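Local coordinates for protein chitinase A (Cycas revoluta, PDB 4MNK) that probably hydrolyses the beta-1,4 links of chitin as a family 18 glycoside hydrolase, and here holds N-acetylglucosamine sugars in its binding groove, at residues Y119-P124 with N188-D193; A159-F162 with F167-E170; V219-F224 with L234-P239. All coordinates share one frame; numbering follows the deposited sequence.

Contact 1 of 3, residues Y119-P124 with N188-D193; sequences YEYPEP and NVMAYD. With NAG (2-acetamido-2-deoxy-beta-D-glucopyranose), chain B; NAG (2-acetamido-2-deoxy-beta-D-glucopyranose), chain C.
The thioether of Met190 meets a carboxylate here: SD lies 3.5 Å from Glu120 OE2, and both side chains converge on O1 of the same chain B sugar. Segment 119-124 follows strand 114-119 and segment 188-193 starts on strand 186-190 of the family 18 TIM barrel, Glu120 closing the DxDxE signature and Met190 opening the Met-Ala-Tyr-Asp run. Glu120 OE1 at 2.9 Å and Glu120 OE2 at 3.0 Å from O1 of the chain B sugar are in weak hydrogen-bonding geometry, while Met190 SD stands 3.2 Å from that same oxygen. Met190 is bent at its last torsion (chi3 -77°), which brings CE to Glu120 CG at 3.9 Å and obliquely to Tyr121 CE1 at 4.1 Å. An alanine in place of Glu120 removes the carboxylate, which would probably leave O1 without that acceptor and open a gap beside Met190 SD and CE. Asp118, close to Glu120, is also hydrogen-bonded to an N-acetylglucosamine, and Arg243 forms a salt bridge with Asp193. Tyr192 OH donates to O7 of the chain B sugar at 2.5 Å, with O7 in the plane of the ring. On the chain C sugar, N2 donates to Asp193 O over 2.9 Å, at 161°.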
loop_
_atom_site.group_PDB
_atom_site.type_symbol
_atom_site.label_atom_id
_atom_site.label_comp_id
_atom_site.label_asym_id
_atom_site.label_seq_id
_atom_site.Cartn_x
_atom_site.Cartn_y
_atom_site.Cartn_z
ATOM N N TYR A 119 -0.170 4.169 -8.951
ATOM C CA TYR A 119 0.420 5.244 -9.738
ATOM C C TYR A 119 0.894 6.335 -8.786
ATOM O O TYR A 119 0.087 7.009 -8.142
ATOM C CB TYR A 119 -0.637 5.783 -10.708
ATOM C CG TYR A 119 -0.239 6.951 -11.597
ATOM C CD1 TYR A 119 -1.219 7.678 -12.265
ATOM C CD2 TYR A 119 1.098 7.328 -11.778
ATOM C CE1 TYR A 119 -0.894 8.738 -13.094
ATOM C CE2 TYR A 119 1.435 8.404 -12.602
ATOM C CZ TYR A 119 0.430 9.100 -13.255
ATOM O OH TYR A 119 0.742 10.156 -14.079
ATOM N N GLU A 120 2.210 6.497 -8.697
ATOM C CA GLU A 120 2.805 7.409 -7.729
ATOM C C GLU A 120 3.653 8.468 -8.440
ATOM O O GLU A 120 4.837 8.244 -8.676
ATOM C CB GLU A 120 3.621 6.613 -6.700
ATOM C CG GLU A 120 2.770 5.608 -5.916
ATOM C CD GLU A 120 3.562 4.687 -4.999
ATOM O OE1 GLU A 120 4.637 5.082 -4.503
ATOM O OE2 GLU A 120 3.088 3.561 -4.751
ATOM N N TYR A 121 3.079 9.627 -8.781
ATOM C CA TYR A 121 1.705 10.033 -8.454
ATOM C C TYR A 121 1.093 10.773 -9.647
ATOM O O TYR A 121 1.831 11.263 -10.509
ATOM C CB TYR A 121 1.700 10.964 -7.232
ATOM C CG TYR A 121 2.323 10.348 -6.006
ATOM C CD1 TYR A 121 1.563 9.587 -5.120
ATOM C CD2 TYR A 121 3.682 10.511 -5.743
ATOM C CE1 TYR A 121 2.143 9.008 -3.995
ATOM C CE2 TYR A 121 4.271 9.936 -4.632
ATOM C CZ TYR A 121 3.499 9.188 -3.763
ATOM O OH TYR A 121 4.092 8.625 -2.660
ATOM N N PRO A 122 -0.253 10.861 -9.704
ATOM C CA PRO A 122 -0.917 11.625 -10.766
ATOM C C PRO A 122 -0.804 13.136 -10.544
ATOM O O PRO A 122 -1.792 13.810 -10.232
ATOM C CB PRO A 122 -2.370 11.150 -10.685
ATOM C CG PRO A 122 -2.542 10.712 -9.269
ATOM C CD PRO A 122 -1.223 10.131 -8.864
ATOM N N GLU A 123 0.414 13.646 -10.707
ATOM C CA GLU A 123 0.711 15.066 -10.574
ATOM C C GLU A 123 1.790 15.419 -11.601
ATOM O O GLU A 123 2.598 14.560 -11.955
ATOM C CB GLU A 123 1.147 15.406 -9.138
ATOM C CG GLU A 123 2.392 14.676 -8.621
ATOM C CD GLU A 123 3.695 15.348 -9.027
ATOM O OE1 GLU A 123 3.672 16.549 -9.374
ATOM O OE2 GLU A 123 4.745 14.671 -8.996
ATOM N N PRO A 124 1.816 16.678 -12.086
ATOM C CA PRO A 124 0.963 17.827 -11.757
ATOM C C PRO A 124 -0.442 17.763 -12.376
ATOM O O PRO A 124 -0.907 16.681 -12.743
ATOM C CB PRO A 124 1.763 19.016 -12.301
ATOM C CG PRO A 124 2.545 18.452 -13.415
ATOM C CD PRO A 124 2.905 17.055 -13.007
ATOM N N ASN A 188 -6.531 2.815 -1.186
ATOM C CA ASN A 188 -5.552 2.361 -0.217
ATOM C C ASN A 188 -4.631 3.521 0.126
ATOM O O ASN A 188 -3.781 3.919 -0.676
ATOM C CB ASN A 188 -4.787 1.164 -0.782
ATOM C CG ASN A 188 -5.682 -0.042 -1.005
ATOM O OD1 ASN A 188 -6.445 -0.435 -0.120
ATOM N ND2 ASN A 188 -5.601 -0.631 -2.194
ATOM N N VAL A 189 -4.833 4.077 1.317
ATOM C CA VAL A 189 -4.115 5.271 1.755
ATOM C C VAL A 189 -2.736 4.888 2.281
ATOM O O VAL A 189 -2.617 4.204 3.298
ATOM C CB VAL A 189 -4.904 6.048 2.839
ATOM C CG1 VAL A 189 -4.169 7.321 3.232
ATOM C CG2 VAL A 189 -6.314 6.373 2.357
ATOM N N MET A 190 -1.701 5.340 1.581
ATOM C CA MET A 190 -0.324 4.985 1.918
ATOM C C MET A 190 0.209 5.862 3.052
ATOM O O MET A 190 1.035 6.756 2.843
ATOM C CB MET A 190 0.560 5.038 0.669
ATOM C CG MET A 190 0.120 4.039 -0.398
ATOM S SD MET A 190 1.142 4.004 -1.873
ATOM C CE MET A 190 0.594 5.483 -2.718
ATOM N N ALA A 191 -0.273 5.570 4.258
ATOM C CA ALA A 191 0.028 6.359 5.451
ATOM C C ALA A 191 1.348 5.935 6.100
ATOM O O ALA A 191 1.387 5.503 7.255
ATOM C CB ALA A 191 -1.119 6.259 6.441
ATOM N N TYR A 192 2.430 6.069 5.340
ATOM C CA TYR A 192 3.767 5.720 5.808
ATOM C C TYR A 192 4.818 6.415 4.949
ATOM O O TYR A 192 4.476 7.177 4.037
ATOM C CB TYR A 192 3.977 4.195 5.843
ATOM C CG TYR A 192 3.394 3.430 4.674
ATOM C CD1 TYR A 192 4.110 3.277 3.486
ATOM C CD2 TYR A 192 2.131 2.842 4.762
ATOM C CE1 TYR A 192 3.573 2.565 2.409
ATOM C CE2 TYR A 192 1.589 2.130 3.693
ATOM C CZ TYR A 192 2.313 1.994 2.526
ATOM O OH TYR A 192 1.758 1.286 1.483
ATOM N N ASP A 193 6.088 6.152 5.255
ATOM C CA ASP A 193 7.233 6.816 4.623
ATOM C C ASP A 193 7.220 8.332 4.845
ATOM O O ASP A 193 7.609 9.107 3.965
ATOM C CB ASP A 193 7.354 6.442 3.135
ATOM C CG ASP A 193 7.838 5.013 2.927
ATOM O OD1 ASP A 193 8.459 4.443 3.853
ATOM O OD2 ASP A 193 7.602 4.463 1.828
HETATM C C1 NAG B . 4.905 2.375 -1.646
HETATM C C2 NAG B . 4.630 1.328 -2.735
HETATM C C3 NAG B . 5.443 0.052 -2.509
HETATM C C4 NAG B . 6.896 0.319 -2.106
HETATM C C5 NAG B . 6.954 1.386 -1.006
HETATM C C6 NAG B . 8.378 1.730 -0.565
HETATM C C7 NAG B . 2.421 0.581 -1.847
HETATM C C8 NAG B . 0.997 0.274 -2.210
HETATM N N2 NAG B . 3.213 0.986 -2.850
HETATM O O1 NAG B . 4.321 3.604 -2.013
HETATM O O3 NAG B . 5.393 -0.755 -3.667
HETATM O O4 NAG B . 7.454 -0.891 -1.638
HETATM O O5 NAG B . 6.299 2.554 -1.461
HETATM O O6 NAG B . 9.117 2.259 -1.644
HETATM O O7 NAG B . 2.790 0.455 -0.677
HETATM C C1 NAG C . 9.319 12.220 1.400
HETATM C C2 NAG C . 8.265 11.167 1.056
HETATM C C3 NAG C . 8.859 9.761 0.948
HETATM C C4 NAG C . 10.136 9.736 0.110
HETATM C C5 NAG C . 11.076 10.884 0.501
HETATM C C6 NAG C . 12.306 10.951 -0.402
HETATM C C7 NAG C . 6.081 11.901 1.894
HETATM C C8 NAG C . 5.065 11.804 2.994
HETATM N N2 NAG C . 7.192 11.175 2.037
HETATM O O3 NAG C . 7.893 8.895 0.390
HETATM O O4 NAG C . 10.784 8.493 0.292
HETATM O O5 NAG C . 10.400 12.134 0.487
HETATM O O6 NAG C . 11.927 11.252 -1.728
HETATM O O7 NAG C . 5.873 12.633 0.923
#

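Contact 2 of 3, residues A159-F162 with F167-E170; sequences AVYF and FPWE. With NAG (2-acetamido-2-deoxy-beta-D-glucopyranose), chain C; NAG (2-acetamido-2-deoxy-beta-D-glucopyranose), chain D.
The second glycan site of this TIM barrel has an aromatic wall, built where Tyr161 and Phe162 of segment 159-162 meet Phe167 and Trp169 on a type I beta turn. It illustrates how a loop can extend a barrel's binding surface by ring packing. Tyr161 and Phe167 form a T-shaped pair: the edge of Phe167 is directed at the face of Tyr161, the planes stand at 89° and the centroids are 5.0 Å apart. Phe167 CD2 makes the closest approach, 3.5 Å from Tyr161 CZ. On the opposite face of the tyrosine lies Phe162 CD1, so the ring is held between two phenylalanines. With CG anti to the backbone N (chi1 -170°), Tyr161 extends its ring toward the turn and sets its hydroxyl OH beside the indole, 3.4 Å from Trp169 CZ3. Tyr161 OH also donates to O7 of the chain C sugar at 2.6 Å, and O7 lies in the ring plane.

Trp169 takes the position between N and the carbonyl carbon (chi1 63°), laying one indole face over Phe167 CB and turning the other to the chain D sugar, whose C8 lies 3.5 Å from Trp169 NE1. The turn is closed by Glu170 N to Phe167 O, and Phe167 N returns a bond to Glu170 O. Glu170 O is also hydrogen-bonded to a B3P molecule, probably from the crystallisation liquor. The chemistry combines one directed donor to an acetamide oxygen with apolar aromatic surface along the sugars, consistent with recognition of N-acetylated units.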
loop_
_atom_site.group_PDB
_atom_site.type_symbol
_atom_site.label_atom_id
_atom_site.label_comp_id
_atom_site.label_asym_id
_atom_site.label_seq_id
_atom_site.Cartn_x
_atom_site.Cartn_y
_atom_site.Cartn_z
ATOM N N ALA A 159 -4.045 3.001 -5.169
ATOM C CA ALA A 159 -3.190 3.532 -4.124
ATOM C C ALA A 159 -3.256 5.052 -4.168
ATOM O O ALA A 159 -3.236 5.654 -5.249
ATOM C CB ALA A 159 -1.763 3.059 -4.326
ATOM N N VAL A 160 -3.346 5.669 -2.994
ATOM C CA VAL A 160 -3.277 7.121 -2.895
ATOM C C VAL A 160 -2.215 7.548 -1.892
ATOM O O VAL A 160 -1.917 6.832 -0.930
ATOM C CB VAL A 160 -4.652 7.787 -2.566
ATOM C CG1 VAL A 160 -5.679 7.489 -3.654
ATOM C CG2 VAL A 160 -5.175 7.362 -1.202
ATOM N N TYR A 161 -1.641 8.718 -2.147
ATOM C CA TYR A 161 -0.767 9.415 -1.215
ATOM C C TYR A 161 -1.477 9.551 0.132
ATOM O O TYR A 161 -2.709 9.484 0.196
ATOM C CB TYR A 161 -0.451 10.790 -1.808
ATOM C CG TYR A 161 0.631 11.597 -1.123
ATOM C CD1 TYR A 161 0.354 12.868 -0.626
ATOM C CD2 TYR A 161 1.934 11.109 -1.002
ATOM C CE1 TYR A 161 1.337 13.630 -0.013
ATOM C CE2 TYR A 161 2.926 11.862 -0.386
ATOM C CZ TYR A 161 2.618 13.122 0.104
ATOM O OH TYR A 161 3.585 13.887 0.716
ATOM N N PHE A 162 -0.710 9.738 1.205
ATOM C CA PHE A 162 -1.292 9.821 2.547
ATOM C C PHE A 162 -2.281 10.977 2.688
ATOM O O PHE A 162 -3.180 10.930 3.528
ATOM C CB PHE A 162 -0.198 9.904 3.624
ATOM C CG PHE A 162 0.227 11.308 3.975
ATOM C CD1 PHE A 162 1.122 12.008 3.171
ATOM C CD2 PHE A 162 -0.257 11.921 5.128
ATOM C CE1 PHE A 162 1.519 13.302 3.500
ATOM C CE2 PHE A 162 0.131 13.213 5.464
ATOM C CZ PHE A 162 1.021 13.907 4.653
ATOM N N PHE A 167 1.001 18.563 -3.440
ATOM C CA PHE A 167 1.357 18.010 -2.133
ATOM C C PHE A 167 1.001 19.061 -1.060
ATOM O O PHE A 167 0.834 20.232 -1.404
ATOM C CB PHE A 167 2.842 17.634 -2.139
ATOM C CG PHE A 167 3.169 16.524 -3.103
ATOM C CD1 PHE A 167 3.497 16.805 -4.428
ATOM C CD2 PHE A 167 3.118 15.195 -2.694
ATOM C CE1 PHE A 167 3.779 15.778 -5.329
ATOM C CE2 PHE A 167 3.398 14.161 -3.587
ATOM C CZ PHE A 167 3.732 14.455 -4.906
ATOM N N PRO A 168 0.876 18.650 0.221
ATOM C CA PRO A 168 0.397 19.574 1.264
ATOM C C PRO A 168 1.224 20.850 1.461
ATOM O O PRO A 168 0.667 21.873 1.869
ATOM C CB PRO A 168 0.421 18.716 2.538
ATOM C CG PRO A 168 1.307 17.559 2.219
ATOM C CD PRO A 168 1.098 17.298 0.766
ATOM N N TRP A 169 2.523 20.792 1.176
ATOM C CA TRP A 169 3.400 21.968 1.292
ATOM C C TRP A 169 3.397 22.856 0.042
ATOM O O TRP A 169 3.766 24.033 0.108
ATOM C CB TRP A 169 4.828 21.546 1.656
ATOM C CG TRP A 169 5.511 20.701 0.617
ATOM C CD1 TRP A 169 6.291 21.143 -0.414
ATOM C CD2 TRP A 169 5.479 19.272 0.511
ATOM N NE1 TRP A 169 6.745 20.078 -1.156
ATOM C CE2 TRP A 169 6.262 18.918 -0.610
ATOM C CE3 TRP A 169 4.864 18.255 1.256
ATOM C CZ2 TRP A 169 6.447 17.589 -1.008
ATOM C CZ3 TRP A 169 5.049 16.933 0.860
ATOM C CH2 TRP A 169 5.835 16.614 -0.262
ATOM N N GLU A 170 2.987 22.281 -1.088
ATOM C CA GLU A 170 2.885 22.997 -2.359
ATOM C C GLU A 170 1.881 22.266 -3.246
ATOM O O GLU A 170 2.219 21.280 -3.906
ATOM C CB GLU A 170 4.258 23.094 -3.039
ATOM C CG GLU A 170 4.320 24.076 -4.206
ATOM C CD GLU A 170 5.734 24.545 -4.507
ATOM O OE1 GLU A 170 5.999 25.757 -4.363
ATOM O OE2 GLU A 170 6.584 23.709 -4.880
HETATM C C1 NAG C . 9.319 12.220 1.400
HETATM C C2 NAG C . 8.265 11.167 1.056
HETATM C C3 NAG C . 8.859 9.761 0.948
HETATM C C4 NAG C . 10.136 9.736 0.110
HETATM C C5 NAG C . 11.076 10.884 0.501
HETATM C C6 NAG C . 12.306 10.951 -0.402
HETATM C C7 NAG C . 6.081 11.901 1.894
HETATM C C8 NAG C . 5.065 11.804 2.994
HETATM N N2 NAG C . 7.192 11.175 2.037
HETATM O O3 NAG C . 7.893 8.895 0.390
HETATM O O4 NAG C . 10.784 8.493 0.292
HETATM O O5 NAG C . 10.400 12.134 0.487
HETATM O O6 NAG C . 11.927 11.252 -1.728
HETATM O O7 NAG C . 5.873 12.633 0.923
HETATM C C1 NAG D . 9.055 17.239 3.127
HETATM C C2 NAG D . 9.856 17.020 1.842
HETATM C C3 NAG D . 9.478 15.708 1.147
HETATM C C4 NAG D . 9.328 14.522 2.104
HETATM C C5 NAG D . 8.510 14.954 3.330
HETATM C C6 NAG D . 8.348 13.858 4.380
HETATM C C7 NAG D . 10.490 19.137 0.785
HETATM C C8 NAG D . 10.098 20.202 -0.196
HETATM N N2 NAG D . 9.630 18.130 0.934
HETATM O O1 NAG D . 9.596 18.328 3.842
HETATM O O3 NAG D . 10.430 15.406 0.150
HETATM O O4 NAG D . 8.652 13.501 1.398
HETATM O O5 NAG D . 9.109 16.083 3.940
HETATM O O6 NAG D . 9.600 13.501 4.925
HETATM O O7 NAG D . 11.555 19.225 1.394
#

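Contact 3 of 3, residues V219-F224 with L234-P239; sequences VGIESF and LVLGIP
Phe224 and Leu234 cross obliquely where helix 217-227 packs on strand 234-247, and the leucine fork straddles the CB of the phenylalanine: CD1 and CD2 of Leu234 each lie 3.8 Å from Phe224 CB. This is the outer layer of the (beta/alpha)8 barrel, in which the helix links strand 186-190 to its parallel neighbour in a beta-alpha-beta crossover. The segments run nearly antiparallel, their axes at 168° and 10.5 Å apart at closest approach. Although the CB of Phe224 points at the strand, its ring leads away, so it is the base of this side chain that does most of the touching, with Leu234 CD2 oblique to the ring.

One turn back along the helix, Ile221 meets Leu236 at about a right angle, its CG1 4.1 Å from Leu236 CD1. In Leu236 the branch carbon CG lies trans to N (chi1 177°), a torsion that carries CD1 over to the helix although its CB bond does not point there. The end of Ile221 lies further off, CD1 being 4.3 Å from Leu234 CD1. Every side chain carrying this interface is buried and apolar, and Val187 and Val189 of the neighbouring strand also pack on Leu234. Within the helix, Ser223 OG donates to Gly220 O at 2.6 Å, tilted 17° from the carbonyl plane, and that oxygen also accepts from Phe224 N.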
loop_
_atom_site.group_PDB
_atom_site.type_symbol
_atom_site.label_atom_id
_atom_site.label_comp_id
_atom_site.label_asym_id
_atom_site.label_seq_id
_atom_site.Cartn_x
_atom_site.Cartn_y
_atom_site.Cartn_z
ATOM N N VAL A 219 -3.618 13.233 10.045
ATOM C CA VAL A 219 -3.746 14.460 9.252
ATOM C C VAL A 219 -4.123 14.130 7.804
ATOM O O VAL A 219 -5.001 14.769 7.223
ATOM C CB VAL A 219 -2.461 15.326 9.315
ATOM C CG1 VAL A 219 -2.479 16.426 8.257
ATOM C CG2 VAL A 219 -2.305 15.939 10.701
ATOM N N GLY A 220 -3.472 13.117 7.236
ATOM C CA GLY A 220 -3.795 12.650 5.892
ATOM C C GLY A 220 -5.226 12.159 5.763
ATOM O O GLY A 220 -5.944 12.559 4.846
ATOM N N ILE A 221 -5.642 11.294 6.687
ATOM C CA ILE A 221 -7.013 10.786 6.718
ATOM C C ILE A 221 -8.020 11.934 6.861
ATOM O O ILE A 221 -9.010 11.990 6.120
ATOM C CB ILE A 221 -7.202 9.712 7.831
ATOM C CG1 ILE A 221 -6.463 8.411 7.468
ATOM C CG2 ILE A 221 -8.685 9.445 8.113
ATOM C CD1 ILE A 221 -6.992 7.676 6.234
ATOM N N GLU A 222 -7.746 12.851 7.791
ATOM C CA GLU A 222 -8.565 14.052 7.983
ATOM C C GLU A 222 -8.768 14.803 6.662
ATOM O O GLU A 222 -9.875 15.257 6.366
ATOM C CB GLU A 222 -7.936 14.991 9.024
ATOM C CG GLU A 222 -7.969 14.490 10.478
ATOM C CD GLU A 222 -9.330 14.626 11.143
ATOM O OE1 GLU A 222 -9.636 13.824 12.053
ATOM O OE2 GLU A 222 -10.096 15.535 10.765
ATOM N N SER A 223 -7.703 14.914 5.866
ATOM C CA SER A 223 -7.754 15.671 4.611
ATOM C C SER A 223 -8.694 15.056 3.575
ATOM O O SER A 223 -9.404 15.776 2.874
ATOM C CB SER A 223 -6.351 15.885 4.027
ATOM O OG SER A 223 -5.837 14.718 3.403
ATOM N N PHE A 224 -8.700 13.729 3.481
ATOM C CA PHE A 224 -9.625 13.041 2.583
ATOM C C PHE A 224 -11.076 13.205 3.034
ATOM O O PHE A 224 -11.962 13.456 2.217
ATOM C CB PHE A 224 -9.272 11.557 2.460
ATOM C CG PHE A 224 -8.115 11.282 1.542
ATOM C CD1 PHE A 224 -6.855 11.002 2.059
ATOM C CD2 PHE A 224 -8.284 11.300 0.159
ATOM C CE1 PHE A 224 -5.778 10.744 1.209
ATOM C CE2 PHE A 224 -7.214 11.046 -0.700
ATOM C CZ PHE A 224 -5.959 10.766 -0.172
ATOM N N LEU A 234 -12.131 4.738 2.482
ATOM C CA LEU A 234 -10.729 4.852 2.878
ATOM C C LEU A 234 -10.256 3.608 3.609
ATOM O O LEU A 234 -10.891 3.154 4.563
ATOM C CB LEU A 234 -10.500 6.083 3.761
ATOM C CG LEU A 234 -10.805 7.472 3.189
ATOM C CD1 LEU A 234 -10.716 8.510 4.292
ATOM C CD2 LEU A 234 -9.873 7.833 2.038
ATOM N N VAL A 235 -9.134 3.066 3.147
ATOM C CA VAL A 235 -8.496 1.927 3.791
ATOM C C VAL A 235 -7.108 2.372 4.252
ATOM O O VAL A 235 -6.275 2.791 3.447
ATOM C CB VAL A 235 -8.451 0.703 2.842
ATOM C CG1 VAL A 235 -7.603 -0.414 3.421
ATOM C CG2 VAL A 235 -9.860 0.199 2.585
ATOM N N LEU A 236 -6.880 2.316 5.563
ATOM C CA LEU A 236 -5.656 2.847 6.162
ATOM C C LEU A 236 -4.460 1.914 6.003
ATOM O O LEU A 236 -4.471 0.791 6.506
ATOM C CB LEU A 236 -5.884 3.149 7.645
ATOM C CG LEU A 236 -4.670 3.648 8.434
ATOM C CD1 LEU A 236 -4.231 5.039 7.989
ATOM C CD2 LEU A 236 -4.968 3.629 9.925
ATOM N N GLY A 237 -3.419 2.396 5.331
ATOM C CA GLY A 237 -2.198 1.618 5.160
ATOM C C GLY A 237 -1.342 1.576 6.406
ATOM O O GLY A 237 -1.192 2.586 7.102
ATOM N N ILE A 238 -0.794 0.394 6.683
ATOM C CA ILE A 238 0.131 0.173 7.789
ATOM C C ILE A 238 1.328 -0.593 7.222
ATOM O O ILE A 238 1.147 -1.637 6.583
ATOM C CB ILE A 238 -0.525 -0.645 8.936
ATOM C CG1 ILE A 238 -1.808 0.040 9.434
ATOM C CG2 ILE A 238 0.472 -0.874 10.081
ATOM C CD1 ILE A 238 -2.647 -0.788 10.398
ATOM N N PRO A 239 2.552 -0.079 7.437
ATOM C CA PRO A 239 3.723 -0.762 6.893
ATOM C C PRO A 239 4.149 -1.970 7.726
ATOM O O PRO A 239 4.055 -1.948 8.959
ATOM C CB PRO A 239 4.801 0.319 6.949
ATOM C CG PRO A 239 4.428 1.146 8.124
ATOM C CD PRO A 239 2.922 1.143 8.180
#

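The three contacts show one principle of the TIM barrel: neighbouring strands connect the sugar-binding sites with the helix-strand packing of the barrel. Contacts 1 and 2 have centres about 6 Å apart, and strand 186-190 pairs with strand 155-161 through probable bonds such as Met190 N to Val160 O at 2.9 Å. Tyr121 and Tyr161 meet edge-to-face, and both contacts touch the chain C sugar. Contact 3 lies about 11 Å, centre to centre, from either. Strand 234-247 joins contact 1 by the probable bond of Gly237 N to Val189 O, 2.8 Å, while Phe224 CE1 packs 3.5 Å from Phe162 O of contact 2.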